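PDB 1VYD: cytochrome c2 from Rhodobacter capsulatus, which carries electrons as a heme protein, serving as donor to the oxidized bacteriochlorophyll in the photophosphorylation pathway of purple non-sulfur photosynthetic bacteria. Local coordinates for residues V58-A62 against S63-W67. The protein carries 1 engineered substitution. Sequence-based numbering, arbitrary orientation.
Sequences VALGA and SGFAW. With HEM (protoporphyrin IX containing Fe), chain C.
S63 folds back on A59 and L60 at the C-terminal end of helix 55-62, a compact example of how a class I cytochrome c ends a helix and turns the chain toward the heme. Hydrogen bonds to carbonyls of the last helical turn close the helix. S63 N reaches A59 O at 3.1 Å, and weakly also L60 O. The latter is held more firmly by the side chain: with chi1 at 75°, S63 OG lies between its own backbone N and carbonyl carbon and gives its proton to L60 O at 2.8 Å, approaching somewhat out of the carbonyl plane. The helix end runs into a type I turn over 61-64, closed by a nearly straight bond from G64 N to G61 O (3.1 Å, 170°). G64 then takes a positive phi, where a side chain would press on the preceding carbonyl oxygen.

Apolar packing takes over beyond the turn. The isobutyl group of L60 crosses the F65 side chain obliquely, CD1 lying against CB and CG of the phenylalanine while L60 CD2 meets F65 CD2 at 3.7 Å. L60 is buried, with L83 and K86 of helix 79-87 also against it, and F82 of that helix touches F65. With CG anti to the backbone N, F65 carries its ring against L60 and turns its edge to W67, F65 CE2 lying 3.6 Å above one face of the indole, toward the rim.

The polar edge of that indole serves the cofactor, a tryptophan-propionate bond familiar from this family. Replacing W67 by a phenylalanine would probably leave the propionate without this donor and F65 with a smaller face to pack on. R43 and Y53 also hydrogen-bond the heme. The N-H of W67 NE1 is directed almost straight at HEM O1A, which lies 3.0 Å from NE1 and in the indole plane.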
loop_
_atom_site.group_PDB
_atom_site.type_symbol
_atom_site.label_atom_id
_atom_site.label_comp_id
_atom_site.label_asym_id
_atom_site.label_seq_id
_atom_site.Cartn_x
_atom_site.Cartn_y
_atom_site.Cartn_z
ATOM N N VAL A 58 2.578 5.173 -10.854
ATOM C CA VAL A 58 1.527 6.029 -11.501
ATOM C C VAL A 58 0.978 5.461 -12.803
ATOM O O VAL A 58 -0.234 5.465 -13.055
ATOM C CB VAL A 58 2.230 7.386 -11.688
ATOM C CG1 VAL A 58 1.486 8.311 -12.643
ATOM C CG2 VAL A 58 2.391 8.006 -10.295
ATOM N N ALA A 59 1.834 4.889 -13.696
ATOM C CA ALA A 59 1.452 4.285 -14.973
ATOM C C ALA A 59 0.543 3.090 -14.695
ATOM O O ALA A 59 -0.426 2.754 -15.350
ATOM C CB ALA A 59 2.716 3.749 -15.730
ATOM N N LEU A 60 0.828 2.404 -13.568
ATOM C CA LEU A 60 -0.016 1.306 -13.145
ATOM C C LEU A 60 -1.402 1.826 -12.816
ATOM O O LEU A 60 -2.381 1.262 -13.294
ATOM C CB LEU A 60 0.679 0.557 -12.017
ATOM C CG LEU A 60 -0.210 -0.595 -11.446
ATOM C CD1 LEU A 60 -0.483 -1.658 -12.495
ATOM C CD2 LEU A 60 0.387 -1.014 -10.136
ATOM N N GLY A 61 -1.551 2.982 -12.127
ATOM C CA GLY A 61 -2.938 3.423 -11.912
ATOM C C GLY A 61 -3.506 4.053 -13.197
ATOM O O GLY A 61 -4.724 4.082 -13.457
ATOM N N ALA A 62 -2.620 4.582 -14.084
ATOM C CA ALA A 62 -3.147 5.166 -15.307
ATOM C C ALA A 62 -3.757 4.097 -16.187
ATOM O O ALA A 62 -4.688 4.373 -16.915
ATOM C CB ALA A 62 -2.027 5.978 -15.905
ATOM N N SER A 63 -3.395 2.828 -16.077
ATOM C CA SER A 63 -4.064 1.781 -16.846
ATOM C C SER A 63 -5.327 1.244 -16.175
ATOM O O SER A 63 -5.670 0.138 -16.614
ATOM C CB SER A 63 -3.093 0.582 -16.991
ATOM O OG SER A 63 -3.155 -0.004 -15.658
ATOM N N GLY A 64 -5.901 1.807 -15.114
ATOM C CA GLY A 64 -7.148 1.228 -14.605
ATOM C C GLY A 64 -7.019 0.501 -13.274
ATOM O O GLY A 64 -7.956 0.387 -12.498
ATOM N N PHE A 65 -5.849 0.079 -12.867
ATOM C CA PHE A 65 -5.601 -0.663 -11.666
ATOM C C PHE A 65 -5.923 0.094 -10.368
ATOM O O PHE A 65 -5.343 1.099 -9.972
ATOM C CB PHE A 65 -4.149 -1.147 -11.747
ATOM C CG PHE A 65 -3.781 -2.017 -10.557
ATOM C CD1 PHE A 65 -3.915 -3.388 -10.683
ATOM C CD2 PHE A 65 -3.244 -1.452 -9.392
ATOM C CE1 PHE A 65 -3.539 -4.224 -9.644
ATOM C CE2 PHE A 65 -2.859 -2.310 -8.360
ATOM C CZ PHE A 65 -3.039 -3.678 -8.442
ATOM N N ALA A 66 -6.757 -0.581 -9.559
ATOM C CA ALA A 66 -7.101 -0.230 -8.227
ATOM C C ALA A 66 -6.673 -1.409 -7.319
ATOM O O ALA A 66 -6.856 -2.550 -7.719
ATOM C CB ALA A 66 -8.587 0.029 -8.104
ATOM N N TRP A 67 -6.085 -1.084 -6.148
ATOM C CA TRP A 67 -5.697 -2.125 -5.252
ATOM C C TRP A 67 -6.843 -2.933 -4.662
ATOM O O TRP A 67 -7.780 -2.404 -4.076
ATOM C CB TRP A 67 -5.011 -1.493 -3.999
ATOM C CG TRP A 67 -3.764 -0.758 -4.369
ATOM C CD1 TRP A 67 -3.564 0.608 -4.392
ATOM C CD2 TRP A 67 -2.516 -1.358 -4.668
ATOM N NE1 TRP A 67 -2.274 0.895 -4.697
ATOM C CE2 TRP A 67 -1.615 -0.314 -4.937
ATOM C CE3 TRP A 67 -2.073 -2.692 -4.769
ATOM C CZ2 TRP A 67 -0.288 -0.577 -5.300
ATOM C CZ3 TRP A 67 -0.795 -2.951 -5.169
ATOM C CH2 TRP A 67 0.105 -1.878 -5.427
HETATM C CHA HEM C . 3.550 2.795 -1.485
HETATM C CHB HEM C . 1.672 -0.525 1.548
HETATM C CHC HEM C . 5.838 -0.510 4.079
HETATM C CHD HEM C . 7.323 3.385 1.550
HETATM C C1A HEM C . 2.735 1.828 -0.905
HETATM C C2A HEM C . 1.439 1.405 -1.394
HETATM C C3A HEM C . 0.972 0.499 -0.563
HETATM C C4A HEM C . 1.940 0.311 0.474
HETATM C CMA HEM C . -0.327 -0.338 -0.478
HETATM C CAA HEM C . 0.794 1.999 -2.694
HETATM C CBA HEM C . -0.061 3.185 -2.315
HETATM C CGA HEM C . -0.796 3.936 -3.404
HETATM O O1A HEM C . -0.748 3.529 -4.601
HETATM O O2A HEM C . -1.283 5.022 -3.006
HETATM C C1B HEM C . 2.675 -0.757 2.469
HETATM C C2B HEM C . 2.562 -1.758 3.501
HETATM C C3B HEM C . 3.735 -1.760 4.149
HETATM C C4B HEM C . 4.576 -0.743 3.607
HETATM C CMB HEM C . 1.279 -2.616 3.772
HETATM C CAB HEM C . 4.224 -2.710 5.270
HETATM C CBB HEM C . 4.120 -4.078 5.077
HETATM C C1C HEM C . 6.579 0.563 3.596
HETATM C C2C HEM C . 7.841 1.000 4.178
HETATM C C3C HEM C . 8.255 2.036 3.476
HETATM C C4C HEM C . 7.271 2.321 2.446
HETATM C CMC HEM C . 8.439 0.308 5.416
HETATM C CAC HEM C . 9.578 2.826 3.554
HETATM C CBC HEM C . 10.776 2.266 3.926
HETATM C C1D HEM C . 6.399 3.576 0.539
HETATM C C2D HEM C . 6.581 4.492 -0.556
HETATM C C3D HEM C . 5.538 4.329 -1.391
HETATM C C4D HEM C . 4.710 3.263 -0.879
HETATM C CMD HEM C . 7.757 5.478 -0.631
HETATM C CAD HEM C . 5.255 4.999 -2.733
HETATM C CBD HEM C . 5.789 4.017 -3.839
HETATM C CGD HEM C . 6.296 4.647 -5.105
HETATM O O1D HEM C . 6.940 3.840 -5.820
HETATM O O2D HEM C . 6.225 5.899 -5.313
HETATM N NA HEM C . 3.006 1.146 0.234
HETATM N NB HEM C . 3.874 -0.121 2.578
HETATM N NC HEM C . 6.255 1.376 2.531
HETATM N ND HEM C . 5.264 2.803 0.313
HETATM FE FE HEM C . 4.612 1.298 1.402
#